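Local structure of endoglucanase (Clostridium thermocellum, 2E4T) at residues V102-I107 and E226-A231; T39-G44 and T91-K96. The protein hydrolyses beta-1,4-glucan chains such as cellulose and xyloglucan, this chain being the glycoside hydrolase family 44 part of a longer multidomain enzyme. One frame throughout, in Å; residues are numbered along the deposited sequence.

Interaction 1. Residues V102-I107 and E226-A231; sequences VPYTLI and EIFGPA
Tyr104 reaches across from strand 104-107 to Glu226 and Phe228 of strand 226-231. Tyr104 leaves its strand already directed at strand 226-231. With CG anti to the backbone N (chi1 -156°), the ring runs on until its hydroxyl arrives beside the Glu226 carboxylate. Tyr104 OH gives its proton to Glu226 OE1 at 2.7 Å. The oxygen receives it on its anti lone pair, turned away from OE2, and it lies in the plane of the tyrosine ring. The phenol and the carboxylate are twisted by 34° against each other. Tyr387 OH also bonds to OE1, and Lys354 forms a salt bridge with OE2. Both carboxylate oxygens are therefore engaged, which would be expected to favour the charged form of Glu226. The same tyrosine hydroxyl sits at the edge of the Phe228 ring, in its plane, with OH 3.1 Å from Phe228 CE1. The two rings meet obliquely, their planes at 68° and Tyr104 CZ 3.9 Å from Phe228 CZ.

These strands belong to the parallel barrel of a TIM-like fold. They are not neighbours, because strand 180-183 lies between them in the sheet. Their axes come no closer than 8.9 Å, so side chains pointing into the barrel make the contact.

Two residues on, Leu106 points the same way as Tyr104, and Phe228 comes toward it from the opposite direction. Its CD1 methyl rests over one face of the phenylalanine ring, 3.7 Å from the ring centroid, in a CH-pi contact. The other methyl lies over the same face, shifted toward the rim, with Leu106 CD2 3.9 Å from Phe228 CE2. Phe228 also touches Val279 and Asp281 of strand 279-284.

Interaction 2. Residues T39-G44 and T91-K96; sequences TAKRFG and TTFHDK
The Phe93 ring is held between a water on one face and Phe43 on the other. Phe43 CB lies over the ring centre, 3.8 Å from the Phe93 centroid, as a CH-pi contact. The Phe43 ring turns its edge to this same face, with centroids 5.6 Å apart and planes at 64°. On the opposite face the water oxygen sits over the centre. It accepts from Lys41 NZ at 2.9 Å and donates to Phe93 O at 2.8 Å, so it ties the lysine to the helix backbone. The strand backbone meets the ring's edge, with Lys41 O and Arg42 N near its plane. Arg42 O comes obliquely, 3.3 Å from Phe93 CZ.

Lys41 bends at chi2, chi3 and chi4. This fold-back brings NZ within 3.8 Å of Phe93 CZ, while Lys41 CB packs at 3.7 Å from Phe93 CE2. NZ also bonds to a glycerol, probably from the crystallisation liquor. Arg42 points away from the helix, and its guanidinium bonds to Asn31, Asn185 and Glu359. The 91-96 part of helix 88-99 runs antiparallel to strand 40-43, at 171°, as a helix packed outside the strands of a TIM-like barrel.

In the fold
The centres of the two interactions are 10 Å apart, and both involve the parallel barrel sheet. Along the chain, both segments of interaction 2 come before those of interaction 1. Helix 88-99 is followed directly by strand 104-109, which pairs with strand 40-43. These three elements make a beta-alpha-beta crossover. Interaction 2 is on the helix side of the sheet, and interaction 1 is on the inner side of the barrel. Two bonds join them directly: Leu106 O to Phe43 N, between the paired strands, and His94 ND1 to Thr105 OG1, from helix to strand. Together they tie outer helix, barrel wall and interior in the catalytic domain. Interaction 1 lies away from the metal sites.

Interaction 1. Residues V102-I107 and E226-A231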
ATOM      1  N   VAL A 102      -7.866   6.020 -12.470  1.00  5.97           N
ATOM      2  CA  VAL A 102      -7.261   5.074 -11.510  1.00  6.06           C
ATOM      3  C   VAL A 102      -7.966   3.732 -11.633  1.00  6.25           C
ATOM      4  O   VAL A 102      -9.191   3.683 -11.464  1.00  7.28           O
ATOM      5  CB  VAL A 102      -7.419   5.621 -10.081  1.00  6.28           C
ATOM      6  CG1 VAL A 102      -6.931   4.583  -9.080  1.00  7.73           C
ATOM      7  CG2 VAL A 102      -6.634   6.910  -9.915  1.00  7.08           C
ATOM      8  N   PRO A 103      -7.238   2.642 -11.931  1.00  6.71           N
ATOM      9  CA  PRO A 103      -7.911   1.361 -12.234  1.00  7.81           C
ATOM     10  C   PRO A 103      -8.245   0.541 -11.029  1.00  7.33           C
ATOM     11  O   PRO A 103      -8.993  -0.415 -11.191  1.00 11.30           O
ATOM     12  CB  PRO A 103      -6.895   0.646 -13.114  1.00  8.78           C
ATOM     13  CG  PRO A 103      -5.572   1.109 -12.612  1.00  8.41           C
ATOM     14  CD  PRO A 103      -5.795   2.611 -12.324  1.00  7.45           C
ATOM     15  N   TYR A 104      -7.790   0.867  -9.822  1.00  5.67           N
ATOM     16  CA  TYR A 104      -8.083   0.049  -8.653  1.00  5.61           C
ATOM     17  C   TYR A 104      -8.545   0.963  -7.530  1.00  5.08           C
ATOM     18  O   TYR A 104      -7.807   1.841  -7.100  1.00  5.97           O
ATOM     19  CB  TYR A 104      -6.847  -0.769  -8.189  1.00  5.97           C
ATOM     20  CG  TYR A 104      -7.221  -1.995  -7.402  1.00  5.92           C
ATOM     21  CD1 TYR A 104      -7.029  -3.264  -7.939  1.00  6.18           C
ATOM     22  CD2 TYR A 104      -7.782  -1.910  -6.105  1.00  5.67           C
ATOM     23  CE1 TYR A 104      -7.426  -4.417  -7.277  1.00  6.18           C
ATOM     24  CE2 TYR A 104      -8.162  -3.062  -5.424  1.00  5.86           C
ATOM     25  CZ  TYR A 104      -8.021  -4.299  -6.019  1.00  5.89           C
ATOM     26  OH  TYR A 104      -8.493  -5.399  -5.336  1.00  6.39           O
ATOM     27  N   THR A 105      -9.772   0.701  -7.001  1.00  5.13           N
ATOM     28  CA  THR A 105     -10.248   1.320  -5.789  1.00  5.09           C
ATOM     29  C   THR A 105     -10.442   0.230  -4.745  1.00  4.87           C
ATOM     30  O   THR A 105     -11.070  -0.808  -5.019  1.00  5.68           O
ATOM     31  CB  THR A 105     -11.570   2.043  -6.040  1.00  5.69           C
ATOM     32  OG1 THR A 105     -11.324   3.100  -6.984  1.00  6.22           O
ATOM     33  CG2 THR A 105     -12.122   2.655  -4.751  1.00  6.29           C
ATOM     34  N   LEU A 106      -9.869   0.469  -3.555  1.00  4.92           N
ATOM     35  CA  LEU A 106      -9.952  -0.418  -2.400  1.00  4.67           C
ATOM     36  C   LEU A 106     -10.742   0.307  -1.304  1.00  4.87           C
ATOM     37  O   LEU A 106     -10.341   1.381  -0.859  1.00  5.41           O
ATOM     38  CB  LEU A 106      -8.523  -0.711  -1.908  1.00  5.04           C
ATOM     39  CG  LEU A 106      -8.407  -1.461  -0.584  1.00  5.42           C
ATOM     40  CD1 LEU A 106      -9.095  -2.822  -0.662  1.00  6.31           C
ATOM     41  CD2 LEU A 106      -6.937  -1.654  -0.225  1.00  6.34           C
ATOM     42  N   ILE A 107     -11.920  -0.264  -0.958  1.00  4.67           N
ATOM     43  CA  ILE A 107     -12.801   0.358   0.028  1.00  4.92           C
ATOM     44  C   ILE A 107     -12.782  -0.453   1.326  1.00  5.07           C
ATOM     45  O   ILE A 107     -13.071  -1.651   1.326  1.00  5.42           O
ATOM     46  CB  ILE A 107     -14.249   0.441  -0.533  1.00  5.84           C
ATOM     47  CG1 ILE A 107     -14.306   1.332  -1.771  1.00  5.78           C
ATOM     48  CG2 ILE A 107     -15.238   0.894   0.549  1.00  6.36           C
ATOM     49  CD1 ILE A 107     -13.773   2.745  -1.609  1.00  5.87           C
ATOM     50  N   GLU A 226     -12.124  -8.617  -4.487  1.00  5.69           N
ATOM     51  CA  GLU A 226     -10.986  -9.146  -3.727  1.00  5.30           C
ATOM     52  C   GLU A 226     -11.075  -8.679  -2.287  1.00  5.31           C
ATOM     53  O   GLU A 226     -11.294  -7.477  -2.041  1.00  6.89           O
ATOM     54  CB  GLU A 226      -9.680  -8.669  -4.372  1.00  5.57           C
ATOM     55  CG  GLU A 226      -9.438  -9.405  -5.663  1.00  6.47           C
ATOM     56  CD  GLU A 226      -8.171  -8.987  -6.392  1.00  6.85           C
ATOM     57  OE1 GLU A 226      -7.854  -7.780  -6.461  1.00  7.31           O
ATOM     58  OE2 GLU A 226      -7.480  -9.875  -6.898  1.00 11.60           O
ATOM     59  N   ILE A 227     -10.858  -9.622  -1.371  1.00  5.11           N
ATOM     60  CA  ILE A 227     -10.842  -9.314   0.061  1.00  4.97           C
ATOM     61  C   ILE A 227      -9.411  -9.219   0.544  1.00  4.77           C
ATOM     62  O   ILE A 227      -8.571 -10.118   0.338  1.00  5.27           O
ATOM     63  CB  ILE A 227     -11.626 -10.437   0.831  1.00  5.64           C
ATOM     64  CG1 ILE A 227     -13.115 -10.326   0.543  1.00  7.15           C
ATOM     65  CG2 ILE A 227     -11.302 -10.380   2.324  1.00  6.62           C
ATOM     66  CD1 ILE A 227     -13.792  -9.096   1.295  1.00  9.37           C
ATOM     67  N   PHE A 228      -9.147  -8.083   1.226  1.00  4.98           N
ATOM     68  CA  PHE A 228      -7.851  -7.735   1.786  1.00  4.73           C
ATOM     69  C   PHE A 228      -7.928  -7.799   3.317  1.00  4.92           C
ATOM     70  O   PHE A 228      -8.877  -7.256   3.915  1.00  5.46           O
ATOM     71  CB  PHE A 228      -7.506  -6.255   1.441  1.00  4.92           C
ATOM     72  CG  PHE A 228      -7.143  -5.975   0.008  1.00  5.10           C
ATOM     73  CD1 PHE A 228      -8.028  -6.225  -1.035  1.00  5.19           C
ATOM     74  CD2 PHE A 228      -5.903  -5.409  -0.290  1.00  5.12           C
ATOM     75  CE1 PHE A 228      -7.693  -5.918  -2.347  1.00  5.57           C
ATOM     76  CE2 PHE A 228      -5.577  -5.082  -1.605  1.00  5.79           C
ATOM     77  CZ  PHE A 228      -6.482  -5.355  -2.646  1.00  5.83           C
ATOM     78  N   GLY A 229      -6.912  -8.396   3.940  1.00  4.99           N
ATOM     79  CA  GLY A 229      -6.809  -8.327   5.378  1.00  5.20           C
ATOM     80  C   GLY A 229      -5.462  -8.878   5.798  1.00  4.65           C
ATOM     81  O   GLY A 229      -4.772  -9.520   4.994  1.00  5.03           O
ATOM     82  N   PRO A 230      -5.057  -8.615   7.053  1.00  4.94           N
ATOM     83  CA  PRO A 230      -5.837  -7.958   8.099  1.00  5.07           C
ATOM     84  C   PRO A 230      -5.596  -6.460   8.280  1.00  4.99           C
ATOM     85  O   PRO A 230      -6.106  -5.884   9.239  1.00  6.06           O
ATOM     86  CB  PRO A 230      -5.482  -8.760   9.406  1.00  5.73           C
ATOM     87  CG  PRO A 230      -4.332  -9.686   9.021  1.00  5.64           C
ATOM     88  CD  PRO A 230      -3.845  -9.228   7.622  1.00  5.64           C
ATOM     89  N   ALA A 231      -4.796  -5.842   7.377  1.00  4.85           N
ATOM     90  CA  ALA A 231      -4.485  -4.397   7.498  1.00  5.24           C
ATOM     91  C   ALA A 231      -3.753  -4.134   8.822  1.00  5.06           C
ATOM     92  O   ALA A 231      -4.034  -3.172   9.553  1.00  5.54           O
ATOM     93  CB  ALA A 231      -5.707  -3.514   7.323  1.00  6.75           C
TER

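Interaction 2. Residues T39-G44 and T91-K96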
ATOM      1  N   THR A  39      -2.090   4.667  -9.396  1.00  5.35           N
ATOM      2  CA  THR A  39      -2.772   3.553 -10.069  1.00  5.49           C
ATOM      3  C   THR A  39      -3.659   2.741  -9.131  1.00  5.37           C
ATOM      4  O   THR A  39      -4.270   1.764  -9.539  1.00  6.99           O
ATOM      5  CB  THR A  39      -1.759   2.637 -10.740  1.00  6.15           C
ATOM      6  OG1 THR A  39      -0.930   2.078  -9.717  1.00  6.24           O
ATOM      7  CG2 THR A  39      -0.905   3.389 -11.755  1.00  7.17           C
ATOM      8  N   ALA A  40      -3.757   3.192  -7.866  1.00  4.90           N
ATOM      9  CA  ALA A  40      -4.721   2.609  -6.936  1.00  4.90           C
ATOM     10  C   ALA A  40      -5.039   3.722  -5.910  1.00  4.74           C
ATOM     11  O   ALA A  40      -4.206   4.560  -5.595  1.00  4.99           O
ATOM     12  CB  ALA A  40      -4.166   1.360  -6.212  1.00  5.73           C
ATOM     13  N   LYS A  41      -6.300   3.669  -5.426  1.00  4.85           N
ATOM     14  CA  LYS A  41      -6.732   4.541  -4.341  1.00  4.66           C
ATOM     15  C   LYS A  41      -7.356   3.682  -3.253  1.00  4.64           C
ATOM     16  O   LYS A  41      -8.260   2.883  -3.529  1.00  5.54           O
ATOM     17  CB  LYS A  41      -7.757   5.581  -4.829  1.00  5.22           C
ATOM     18  CG  LYS A  41      -7.148   6.731  -5.594  1.00  5.36           C
ATOM     19  CD  LYS A  41      -6.106   7.556  -4.820  1.00  5.44           C
ATOM     20  CE  LYS A  41      -6.559   8.112  -3.489  1.00  5.44           C
ATOM     21  NZ  LYS A  41      -7.666   9.124  -3.618  1.00  5.73           N
ATOM     22  N   ARG A  42      -6.888   3.890  -2.015  1.00  4.72           N
ATOM     23  CA  ARG A  42      -7.445   3.213  -0.842  1.00  4.73           C
ATOM     24  C   ARG A  42      -8.199   4.211   0.026  1.00  4.61           C
ATOM     25  O   ARG A  42      -7.657   5.258   0.385  1.00  4.87           O
ATOM     26  CB  ARG A  42      -6.308   2.594  -0.010  1.00  5.03           C
ATOM     27  CG  ARG A  42      -6.784   2.054   1.350  1.00  5.04           C
ATOM     28  CD  ARG A  42      -5.657   1.298   2.006  1.00  5.07           C
ATOM     29  NE  ARG A  42      -5.953   0.754   3.323  1.00  5.38           N
ATOM     30  CZ  ARG A  42      -5.596   1.289   4.482  1.00  5.37           C
ATOM     31  NH1 ARG A  42      -5.103   2.512   4.564  1.00  6.49           N
ATOM     32  NH2 ARG A  42      -5.744   0.504   5.573  1.00  7.61           N
ATOM     33  N   PHE A  43      -9.462   3.815   0.342  1.00  4.66           N
ATOM     34  CA  PHE A  43     -10.271   4.471   1.365  1.00  4.73           C
ATOM     35  C   PHE A  43     -10.079   3.651   2.635  1.00  4.72           C
ATOM     36  O   PHE A  43     -10.617   2.536   2.721  1.00  5.48           O
ATOM     37  CB  PHE A  43     -11.738   4.465   0.907  1.00  5.40           C
ATOM     38  CG  PHE A  43     -12.713   4.953   1.943  1.00  5.53           C
ATOM     39  CD1 PHE A  43     -12.835   6.332   2.219  1.00  5.88           C
ATOM     40  CD2 PHE A  43     -13.546   4.064   2.620  1.00  5.76           C
ATOM     41  CE1 PHE A  43     -13.746   6.798   3.170  1.00  7.04           C
ATOM     42  CE2 PHE A  43     -14.514   4.546   3.552  1.00  6.73           C
ATOM     43  CZ  PHE A  43     -14.588   5.895   3.801  1.00  6.96           C
ATOM     44  N   GLY A  44      -9.213   4.124   3.537  1.00  5.03           N
ATOM     45  CA  GLY A  44      -8.835   3.308   4.669  1.00  5.85           C
ATOM     46  C   GLY A  44      -8.240   4.170   5.753  1.00  5.39           C
ATOM     47  O   GLY A  44      -8.256   5.401   5.697  1.00  6.43           O
ATOM     48  N   THR A  91     -18.838   6.977  -2.737  1.00  5.99           N
ATOM     49  CA  THR A  91     -19.068   7.193  -4.153  1.00  6.47           C
ATOM     50  C   THR A  91     -18.341   8.459  -4.639  1.00  5.94           C
ATOM     51  O   THR A  91     -17.852   8.481  -5.795  1.00  6.80           O
ATOM     52  CB  THR A  91     -20.560   7.221  -4.489  1.00  6.82           C
ATOM     53  OG1 THR A  91     -21.207   8.341  -3.840  1.00  7.23           O
ATOM     54  CG2 THR A  91     -21.249   5.926  -4.081  1.00  7.67           C
ATOM     55  N   THR A  92     -18.193   9.489  -3.797  1.00  6.21           N
ATOM     56  CA  THR A  92     -17.344  10.605  -4.210  1.00  6.10           C
ATOM     57  C   THR A  92     -15.894  10.136  -4.362  1.00  5.62           C
ATOM     58  O   THR A  92     -15.205  10.482  -5.336  1.00  6.24           O
ATOM     59  CB  THR A  92     -17.425  11.788  -3.194  1.00  6.87           C
ATOM     60  OG1 THR A  92     -18.787  12.239  -3.155  1.00  7.83           O
ATOM     61  CG2 THR A  92     -16.534  12.922  -3.581  1.00  7.64           C
ATOM     62  N   PHE A  93     -15.435   9.303  -3.418  1.00  5.90           N
ATOM     63  CA  PHE A  93     -14.066   8.825  -3.459  1.00  5.39           C
ATOM     64  C   PHE A  93     -13.816   8.020  -4.743  1.00  5.43           C
ATOM     65  O   PHE A  93     -12.796   8.238  -5.450  1.00  5.74           O
ATOM     66  CB  PHE A  93     -13.843   7.923  -2.216  1.00  5.85           C
ATOM     67  CG  PHE A  93     -12.429   7.478  -2.048  1.00  5.21           C
ATOM     68  CD1 PHE A  93     -11.565   8.182  -1.228  1.00  6.21           C
ATOM     69  CD2 PHE A  93     -11.952   6.298  -2.669  1.00  6.20           C
ATOM     70  CE1 PHE A  93     -10.216   7.760  -1.078  1.00  6.78           C
ATOM     71  CE2 PHE A  93     -10.648   5.869  -2.508  1.00  6.87           C
ATOM     72  CZ  PHE A  93      -9.783   6.616  -1.725  1.00  6.59           C
ATOM     73  N   HIS A  94     -14.719   7.093  -5.071  1.00  5.57           N
ATOM     74  CA  HIS A  94     -14.564   6.296  -6.269  1.00  5.49           C
ATOM     75  C   HIS A  94     -14.772   7.117  -7.539  1.00  5.82           C
ATOM     76  O   HIS A  94     -14.059   6.939  -8.540  1.00  6.12           O
ATOM     77  CB  HIS A  94     -15.447   5.064  -6.210  1.00  6.05           C
ATOM     78  CG  HIS A  94     -15.203   4.094  -7.335  1.00  6.14           C
ATOM     79  ND1 HIS A  94     -13.928   3.616  -7.664  1.00  6.45           N
ATOM     80  CD2 HIS A  94     -16.096   3.500  -8.170  1.00  6.54           C
ATOM     81  CE1 HIS A  94     -14.088   2.758  -8.668  1.00  6.52           C
ATOM     82  NE2 HIS A  94     -15.386   2.671  -8.990  1.00  6.65           N
ATOM     83  N   ASP A  95     -15.762   8.021  -7.522  1.00  5.90           N
ATOM     84  CA  ASP A  95     -15.960   8.873  -8.710  1.00  6.04           C
ATOM     85  C   ASP A  95     -14.676   9.676  -8.987  1.00  5.85           C
ATOM     86  O   ASP A  95     -14.289   9.835 -10.172  1.00  6.51           O
ATOM     87  CB  ASP A  95     -17.111   9.850  -8.501  1.00  6.58           C
ATOM     88  CG  ASP A  95     -18.481   9.227  -8.505  1.00  7.29           C
ATOM     89  OD1 ASP A  95     -18.634   8.058  -8.914  1.00  7.74           O
ATOM     90  OD2 ASP A  95     -19.444   9.986  -8.164  1.00  9.01           O
ATOM     91  N   LYS A  96     -14.048  10.217  -7.939  1.00  5.90           N
ATOM     92  CA  LYS A  96     -12.805  10.968  -8.148  1.00  6.00           C
ATOM     93  C   LYS A  96     -11.737  10.033  -8.734  1.00  6.05           C
ATOM     94  O   LYS A  96     -11.027  10.419  -9.705  1.00  6.78           O
ATOM     95  CB  LYS A  96     -12.312  11.574  -6.848  1.00  6.49           C
ATOM     96  CG  LYS A  96     -13.054  12.868  -6.451  1.00  6.70           C
ATOM     97  CD  LYS A  96     -12.541  13.389  -5.116  1.00  6.86           C
ATOM     98  CE  LYS A  96     -12.931  14.822  -4.861  1.00  7.44           C
ATOM     99  NZ  LYS A  96     -12.343  15.304  -3.568  1.00  7.72           N
TER
HETATM  100  O   HOH W   1     -10.385   9.319  -4.532  1.00  7.02           O